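Local coordinates for Tol-Pal system protein TolB (Acinetobacter baumannii, PDB 7MX5) that probably acts in the periplasm as part of the Tol-Pal system, which supports outer membrane integrity and invagination during cell division, at residues A181-Y186 against I196-L201; S174-P179 against P219-D224. All blocks are in the same frame, centred on the assembly; numbering follows the deposited sequence.

Both contacts belong to the propeller, and both are partly buried, but they join different levels of it. Contact 1 lies within one blade, about 16 Å from the chain centre to its own centre; contact 2 bridges that blade's first strand and the first strand of the next, at about 13 Å. Their chemistry differs accordingly: contact 1 buries 622 Å² and relies on backbone hydrogen bonds, whereas contact 2 buries 350 Å² and has none passing directly across. Strands 172-177 and 183-188 are neighbours in the sheet, probably bonded through Ala185 O to Ala176 N (2.9 Å), and Phe221 of contact 2 packs on Ala185 of contact 1.

Contact 1: residues A181-Y186 against I196-L201; sequences AKKIAY and IYLQDL
Strands 183-188 and 195-200, the second and third of a four-stranded propeller blade, form a beta hairpin with local axes at 161°, close to antiparallel. Ile184-Gln199 and Tyr186-Tyr197 are both hydrogen-bonded pairs: Gln199 N reaches Ile184 O at 2.8 Å and Tyr197 N reaches Tyr186 O at 3.0 Å, each with a return bond. Past the strand end, Leu201 N still bonds to Lys182 O at 3.2 Å. On the face bearing Ile184 and Tyr186, the tyrosine CG sits between its backbone N and carbonyl carbon (chi1 53°), which carries the ring across to the partner strand. There Tyr197 CB lies over one ring face, 3.6 Å from Tyr186 CZ, a CH-pi contact, while the two tyrosine rings, nearly parallel, are slid apart and barely overlap. At the ring edge, Tyr186 OH donates to Gln199 OE1 at 2.7 Å, almost straight along the C=O direction (175°); Gln199 NE2 bonds to Val165 O. The other face carries Ala185 against Leu198 CD1 and a long salt bridge, Lys183 NZ to Asp200 OD2 at 3.8 Å; Asp200 OD1 instead accepts from Ser202 N and Thr203 N. Gln199's two bonds, OE1 accepting and NE2 donating, are consistent with one amide orientation and probably hold it there, tying the tyrosine hydroxyl to strand 163-168 of the neighbouring sheet.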
ATOM      1  N   ALA A 181      -6.882   8.195  -6.949  1.00 38.72           N
ATOM      2  CA  ALA A 181      -5.725   7.492  -7.500  1.00 41.90           C
ATOM      3  C   ALA A 181      -5.545   7.723  -8.998  1.00 33.13           C
ATOM      4  O   ALA A 181      -4.896   6.921  -9.675  1.00 47.75           O
ATOM      5  CB  ALA A 181      -5.797   5.988  -7.208  1.00 33.38           C
ATOM      6  N   LYS A 182      -6.105   8.807  -9.534  1.00 38.76           N
ATOM      7  CA  LYS A 182      -5.901   9.139 -10.939  1.00 44.57           C
ATOM      8  C   LYS A 182      -4.638   9.955 -11.165  1.00 42.64           C
ATOM      9  O   LYS A 182      -4.049   9.888 -12.249  1.00 42.46           O
ATOM     10  CB  LYS A 182      -7.104   9.911 -11.487  1.00 40.99           C
ATOM     11  CG  LYS A 182      -8.120   9.050 -12.216  1.00 54.41           C
ATOM     12  CD  LYS A 182      -9.537   9.405 -11.799  1.00 62.79           C
ATOM     13  CE  LYS A 182     -10.561   8.567 -12.546  1.00 54.99           C
ATOM     14  NZ  LYS A 182     -11.857   9.286 -12.695  1.00 67.11           N
ATOM     15  N   LYS A 183      -4.212  10.722 -10.166  1.00 40.86           N
ATOM     16  CA  LYS A 183      -3.013  11.537 -10.258  1.00 40.33           C
ATOM     17  C   LYS A 183      -2.094  11.211  -9.090  1.00 42.67           C
ATOM     18  O   LYS A 183      -2.528  10.705  -8.051  1.00 41.27           O
ATOM     19  CB  LYS A 183      -3.350  13.035 -10.261  1.00 37.60           C
ATOM     20  CG  LYS A 183      -4.201  13.474 -11.441  1.00 43.22           C
ATOM     21  CD  LYS A 183      -4.267  14.988 -11.541  1.00 45.24           C
ATOM     22  CE  LYS A 183      -4.890  15.425 -12.857  1.00 62.41           C
ATOM     23  NZ  LYS A 183      -6.374  15.512 -12.769  1.00 61.79           N
ATOM     24  N   ILE A 184      -0.810  11.501  -9.275  1.00 33.50           N
ATOM     25  CA  ILE A 184       0.191  11.313  -8.235  1.00 39.49           C
ATOM     26  C   ILE A 184       0.989  12.600  -8.095  1.00 42.31           C
ATOM     27  O   ILE A 184       1.240  13.300  -9.083  1.00 40.50           O
ATOM     28  CB  ILE A 184       1.119  10.114  -8.537  1.00 41.46           C
ATOM     29  CG1 ILE A 184       2.038   9.838  -7.346  1.00 39.98           C
ATOM     30  CG2 ILE A 184       1.935  10.358  -9.799  1.00 45.31           C
ATOM     31  CD1 ILE A 184       2.107   8.387  -6.959  1.00 37.32           C
ATOM     32  N   ALA A 185       1.361  12.926  -6.861  1.00 32.85           N
ATOM     33  CA  ALA A 185       2.183  14.087  -6.571  1.00 32.16           C
ATOM     34  C   ALA A 185       3.501  13.641  -5.956  1.00 40.99           C
ATOM     35  O   ALA A 185       3.616  12.542  -5.404  1.00 34.57           O
ATOM     36  CB  ALA A 185       1.472  15.063  -5.630  1.00 29.07           C
ATOM     37  N   TYR A 186       4.497  14.516  -6.050  1.00 34.48           N
ATOM     38  CA  TYR A 186       5.833  14.201  -5.569  1.00 37.54           C
ATOM     39  C   TYR A 186       6.630  15.491  -5.457  1.00 36.04           C
ATOM     40  O   TYR A 186       6.282  16.513  -6.056  1.00 30.97           O
ATOM     41  CB  TYR A 186       6.542  13.210  -6.497  1.00 38.61           C
ATOM     42  CG  TYR A 186       6.558  13.643  -7.947  1.00 41.12           C
ATOM     43  CD1 TYR A 186       7.594  14.418  -8.448  1.00 38.70           C
ATOM     44  CD2 TYR A 186       5.531  13.282  -8.812  1.00 38.04           C
ATOM     45  CE1 TYR A 186       7.611  14.820  -9.770  1.00 41.90           C
ATOM     46  CE2 TYR A 186       5.541  13.677 -10.136  1.00 32.62           C
ATOM     47  CZ  TYR A 186       6.584  14.446 -10.610  1.00 39.81           C
ATOM     48  OH  TYR A 186       6.603  14.845 -11.926  1.00 34.25           O
ATOM     49  N   ILE A 196       6.644  20.820  -5.733  1.00 34.92           N
ATOM     50  CA  ILE A 196       5.639  19.767  -5.665  1.00 42.97           C
ATOM     51  C   ILE A 196       4.902  19.728  -6.997  1.00 38.93           C
ATOM     52  O   ILE A 196       4.227  20.693  -7.372  1.00 36.16           O
ATOM     53  CB  ILE A 196       4.666  19.994  -4.499  1.00 33.64           C
ATOM     54  CG1 ILE A 196       5.359  19.715  -3.163  1.00 33.86           C
ATOM     55  CG2 ILE A 196       3.437  19.111  -4.653  1.00 29.06           C
ATOM     56  CD1 ILE A 196       4.493  20.000  -1.955  1.00 32.42           C
ATOM     57  N   TYR A 197       5.042  18.622  -7.717  1.00 33.90           N
ATOM     58  CA  TYR A 197       4.387  18.435  -9.000  1.00 32.09           C
ATOM     59  C   TYR A 197       3.138  17.579  -8.829  1.00 43.75           C
ATOM     60  O   TYR A 197       3.033  16.788  -7.890  1.00 39.56           O
ATOM     61  CB  TYR A 197       5.334  17.775 -10.004  1.00 32.70           C
ATOM     62  CG  TYR A 197       6.506  18.639 -10.417  1.00 44.83           C
ATOM     63  CD1 TYR A 197       7.676  18.661  -9.669  1.00 49.37           C
ATOM     64  CD2 TYR A 197       6.445  19.424 -11.559  1.00 46.81           C
ATOM     65  CE1 TYR A 197       8.751  19.446 -10.046  1.00 50.86           C
ATOM     66  CE2 TYR A 197       7.517  20.207 -11.947  1.00 50.89           C
ATOM     67  CZ  TYR A 197       8.665  20.218 -11.184  1.00 56.16           C
ATOM     68  OH  TYR A 197       9.732  21.000 -11.564  1.00 49.81           O
ATOM     69  N   LEU A 198       2.186  17.753  -9.743  1.00 41.19           N
ATOM     70  CA  LEU A 198       0.973  16.943  -9.789  1.00 35.66           C
ATOM     71  C   LEU A 198       0.874  16.333 -11.181  1.00 42.14           C
ATOM     72  O   LEU A 198       0.676  17.053 -12.164  1.00 47.28           O
ATOM     73  CB  LEU A 198      -0.266  17.774  -9.461  1.00 29.27           C
ATOM     74  CG  LEU A 198      -1.533  16.965  -9.180  1.00 50.51           C
ATOM     75  CD1 LEU A 198      -1.254  15.862  -8.166  1.00 35.73           C
ATOM     76  CD2 LEU A 198      -2.657  17.868  -8.699  1.00 44.59           C
ATOM     77  N   GLN A 199       1.003  15.012 -11.261  1.00 41.97           N
ATOM     78  CA  GLN A 199       1.148  14.309 -12.530  1.00 43.07           C
ATOM     79  C   GLN A 199      -0.121  13.525 -12.840  1.00 38.61           C
ATOM     80  O   GLN A 199      -0.511  12.636 -12.075  1.00 44.96           O
ATOM     81  CB  GLN A 199       2.358  13.376 -12.490  1.00 46.53           C
ATOM     82  CG  GLN A 199       2.694  12.740 -13.826  1.00 43.03           C
ATOM     83  CD  GLN A 199       4.188  12.631 -14.052  1.00 50.37           C
ATOM     84  OE1 GLN A 199       4.975  13.356 -13.443  1.00 47.98           O
ATOM     85  NE2 GLN A 199       4.589  11.725 -14.937  1.00 54.15           N
ATOM     86  N   ASP A 200      -0.754  13.852 -13.964  1.00 46.96           N
ATOM     87  CA  ASP A 200      -1.893  13.084 -14.451  1.00 51.49           C
ATOM     88  C   ASP A 200      -1.399  11.755 -15.009  1.00 48.72           C
ATOM     89  O   ASP A 200      -0.646  11.727 -15.985  1.00 52.86           O
ATOM     90  CB  ASP A 200      -2.639  13.882 -15.520  1.00 47.36           C
ATOM     91  CG  ASP A 200      -3.958  13.243 -15.928  1.00 49.05           C
ATOM     92  OD1 ASP A 200      -3.977  12.040 -16.259  1.00 54.55           O
ATOM     93  OD2 ASP A 200      -4.984  13.955 -15.920  1.00 68.85           O
ATOM     94  N   LEU A 201      -1.823  10.651 -14.395  1.00 47.94           N
ATOM     95  CA  LEU A 201      -1.358   9.336 -14.818  1.00 45.08           C
ATOM     96  C   LEU A 201      -2.017   8.847 -16.102  1.00 47.53           C
ATOM     97  O   LEU A 201      -1.538   7.870 -16.688  1.00 36.75           O
ATOM     98  CB  LEU A 201      -1.587   8.313 -13.705  1.00 42.04           C
ATOM     99  CG  LEU A 201      -0.846   8.591 -12.397  1.00 44.59           C
ATOM    100  CD1 LEU A 201      -1.377   7.705 -11.286  1.00 31.39           C
ATOM    101  CD2 LEU A 201       0.651   8.390 -12.582  1.00 32.26           C
TER

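Contact 2: residues S174-P179 against P219-D224; sequences SPAWTP and PSFSPD
Phe221 reaches across to the end of strand 172-177 and the turn after it, and presents different sides of its ring to successive residues. Thr178 OG1 stands over one face, 4.1 Å above the plane of the Phe221 ring and over its centre. Ala176 O lies near the plane at the ring edge, 4.0 Å from Phe221 CE2, and Trp177 O approaches obliquely. The phenylalanine CG is anti to its carbonyl carbon (chi1 -73°), which carries the ring toward the Ala176-Thr178 backbone and leaves CB beside Pro179, whose CD is 3.7 Å from Phe221 CB; these two side chains cross at about a right angle. Beyond them Pro179 CG comes close to Ser222 O, at 3.1 Å. At the opposite end of the contact, Pro219 CD rests against Ser174, 3.6 Å from Ser174 CB, while the Ser174 hydroxyl bonds to Glu394. Between the two ends Ala176 CB meets Pro219 O at 3.2 Å. The CB of Trp177 points away from Pro219-Asp224, and the indole packs on Ala137 and Ile184.

The local strand axes are nearly parallel (4°) but 6.5 Å apart, too far for sheet pairing, and no hydrogen bond joins the segments directly. A water bridges the gap: it accepts from Phe221 N at 3.0 Å and donates weakly to Trp177 O. Innermost strands of successive blades running the same way, with side chains packed between them, are characteristic of a beta-propeller.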
ATOM      1  N   SER A 174       8.701  11.682  -1.440  1.00 37.53           N
ATOM      2  CA  SER A 174       7.337  11.682  -0.923  1.00 34.01           C
ATOM      3  C   SER A 174       6.277  11.589  -2.015  1.00 31.58           C
ATOM      4  O   SER A 174       5.580  12.576  -2.284  1.00 32.93           O
ATOM      5  CB  SER A 174       7.102  12.938  -0.081  1.00 38.54           C
ATOM      6  OG  SER A 174       8.078  13.057   0.937  1.00 48.36           O
ATOM      7  N   PRO A 175       6.109  10.432  -2.652  1.00 30.99           N
ATOM      8  CA  PRO A 175       4.964  10.258  -3.558  1.00 38.46           C
ATOM      9  C   PRO A 175       3.671  10.172  -2.759  1.00 35.76           C
ATOM     10  O   PRO A 175       3.587   9.448  -1.764  1.00 41.70           O
ATOM     11  CB  PRO A 175       5.267   8.944  -4.291  1.00 26.58           C
ATOM     12  CG  PRO A 175       6.610   8.485  -3.814  1.00 37.27           C
ATOM     13  CD  PRO A 175       6.951   9.228  -2.569  1.00 40.01           C
ATOM     14  N   ALA A 176       2.665  10.927  -3.196  1.00 32.12           N
ATOM     15  CA  ALA A 176       1.374  10.979  -2.523  1.00 33.78           C
ATOM     16  C   ALA A 176       0.268  10.761  -3.542  1.00 40.77           C
ATOM     17  O   ALA A 176       0.264  11.391  -4.604  1.00 33.95           O
ATOM     18  CB  ALA A 176       1.175  12.314  -1.801  1.00 34.45           C
ATOM     19  N   TRP A 177      -0.671   9.879  -3.212  1.00 37.39           N
ATOM     20  CA  TRP A 177      -1.739   9.504  -4.126  1.00 38.59           C
ATOM     21  C   TRP A 177      -2.918  10.458  -3.993  1.00 34.49           C
ATOM     22  O   TRP A 177      -3.332  10.795  -2.879  1.00 40.06           O
ATOM     23  CB  TRP A 177      -2.195   8.070  -3.856  1.00 35.03           C
ATOM     24  CG  TRP A 177      -1.298   7.033  -4.445  1.00 34.89           C
ATOM     25  CD1 TRP A 177      -0.310   6.347  -3.804  1.00 28.74           C
ATOM     26  CD2 TRP A 177      -1.306   6.558  -5.797  1.00 36.21           C
ATOM     27  NE1 TRP A 177       0.300   5.474  -4.672  1.00 36.12           N
ATOM     28  CE2 TRP A 177      -0.292   5.585  -5.902  1.00 33.81           C
ATOM     29  CE3 TRP A 177      -2.071   6.863  -6.927  1.00 37.62           C
ATOM     30  CZ2 TRP A 177      -0.024   4.914  -7.093  1.00 39.13           C
ATOM     31  CZ3 TRP A 177      -1.803   6.196  -8.108  1.00 35.37           C
ATOM     32  CH2 TRP A 177      -0.789   5.232  -8.181  1.00 47.41           C
ATOM     33  N   THR A 178      -3.451  10.890  -5.131  1.00 40.91           N
ATOM     34  CA  THR A 178      -4.671  11.675  -5.131  1.00 32.96           C
ATOM     35  C   THR A 178      -5.849  10.791  -4.711  1.00 38.07           C
ATOM     36  O   THR A 178      -5.813   9.571  -4.902  1.00 32.17           O
ATOM     37  CB  THR A 178      -4.897  12.289  -6.518  1.00 40.23           C
ATOM     38  OG1 THR A 178      -4.939  13.718  -6.410  1.00 43.16           O
ATOM     39  CG2 THR A 178      -6.181  11.793  -7.157  1.00 42.78           C
ATOM     40  N   PRO A 179      -6.888  11.381  -4.100  1.00 40.84           N
ATOM     41  CA  PRO A 179      -7.963  10.563  -3.498  1.00 32.69           C
ATOM     42  C   PRO A 179      -8.528   9.471  -4.396  1.00 42.30           C
ATOM     43  O   PRO A 179      -8.786   8.363  -3.911  1.00 45.03           O
ATOM     44  CB  PRO A 179      -9.038  11.601  -3.151  1.00 42.07           C
ATOM     45  CG  PRO A 179      -8.330  12.895  -3.057  1.00 39.57           C
ATOM     46  CD  PRO A 179      -7.028  12.814  -3.788  1.00 36.10           C
ATOM     47  N   PRO A 219       3.686  15.862   0.593  1.00 48.37           N
ATOM     48  CA  PRO A 219       2.321  16.250   0.231  1.00 40.01           C
ATOM     49  C   PRO A 219       1.296  15.225   0.689  1.00 54.64           C
ATOM     50  O   PRO A 219       1.593  14.043   0.877  1.00 51.95           O
ATOM     51  CB  PRO A 219       2.365  16.335  -1.301  1.00 43.51           C
ATOM     52  CG  PRO A 219       3.520  15.495  -1.717  1.00 42.24           C
ATOM     53  CD  PRO A 219       4.438  15.304  -0.546  1.00 51.15           C
ATOM     54  N   SER A 220       0.071  15.709   0.879  1.00 60.05           N
ATOM     55  CA  SER A 220      -1.055  14.870   1.260  1.00 48.40           C
ATOM     56  C   SER A 220      -2.331  15.579   0.833  1.00 50.41           C
ATOM     57  O   SER A 220      -2.464  16.789   1.028  1.00 56.88           O
ATOM     58  CB  SER A 220      -1.072  14.592   2.767  1.00 47.19           C
ATOM     59  OG  SER A 220      -2.214  13.837   3.134  1.00 57.13           O
ATOM     60  N   PHE A 221      -3.260  14.824   0.256  1.00 42.86           N
ATOM     61  CA  PHE A 221      -4.424  15.395  -0.407  1.00 43.98           C
ATOM     62  C   PHE A 221      -5.687  15.180   0.414  1.00 47.34           C
ATOM     63  O   PHE A 221      -5.865  14.132   1.044  1.00 38.64           O
ATOM     64  CB  PHE A 221      -4.596  14.793  -1.801  1.00 36.94           C
ATOM     65  CG  PHE A 221      -3.579  15.276  -2.786  1.00 47.43           C
ATOM     66  CD1 PHE A 221      -3.695  16.531  -3.360  1.00 37.52           C
ATOM     67  CD2 PHE A 221      -2.492  14.487  -3.121  1.00 40.74           C
ATOM     68  CE1 PHE A 221      -2.755  16.984  -4.262  1.00 37.94           C
ATOM     69  CE2 PHE A 221      -1.552  14.935  -4.021  1.00 46.80           C
ATOM     70  CZ  PHE A 221      -1.682  16.186  -4.592  1.00 39.19           C
ATOM     71  N   SER A 222      -6.555  16.189   0.401  1.00 44.32           N
ATOM     72  CA  SER A 222      -7.811  16.122   1.126  1.00 42.38           C
ATOM     73  C   SER A 222      -8.722  15.054   0.522  1.00 49.33           C
ATOM     74  O   SER A 222      -8.718  14.841  -0.693  1.00 47.02           O
ATOM     75  CB  SER A 222      -8.515  17.475   1.086  1.00 43.10           C
ATOM     76  OG  SER A 222      -8.549  18.081   2.364  1.00 56.69           O
ATOM     77  N   PRO A 223      -9.503  14.361   1.354  1.00 44.21           N
ATOM     78  CA  PRO A 223     -10.463  13.387   0.806  1.00 43.29           C
ATOM     79  C   PRO A 223     -11.453  13.996  -0.171  1.00 51.11           C
ATOM     80  O   PRO A 223     -11.878  13.313  -1.111  1.00 47.47           O
ATOM     81  CB  PRO A 223     -11.171  12.841   2.053  1.00 42.22           C
ATOM     82  CG  PRO A 223     -10.270  13.139   3.196  1.00 38.93           C
ATOM     83  CD  PRO A 223      -9.381  14.285   2.819  1.00 43.44           C
ATOM     84  N   ASP A 224     -11.833  15.260   0.015  1.00 50.11           N
ATOM     85  CA  ASP A 224     -12.771  15.910  -0.895  1.00 49.77           C
ATOM     86  C   ASP A 224     -12.125  16.342  -2.205  1.00 49.46           C
ATOM     87  O   ASP A 224     -12.827  16.861  -3.079  1.00 47.92           O
ATOM     88  CB  ASP A 224     -13.430  17.116  -0.208  1.00 46.61           C
ATOM     89  CG  ASP A 224     -12.430  18.182   0.225  1.00 56.80           C
ATOM     90  OD1 ASP A 224     -11.261  18.146  -0.211  1.00 54.84           O
ATOM     91  OD2 ASP A 224     -12.822  19.070   1.012  1.00 51.74           O
TER
HETATM   92  O   HOH W   1      -2.232  12.014  -0.015  1.00 37.04           O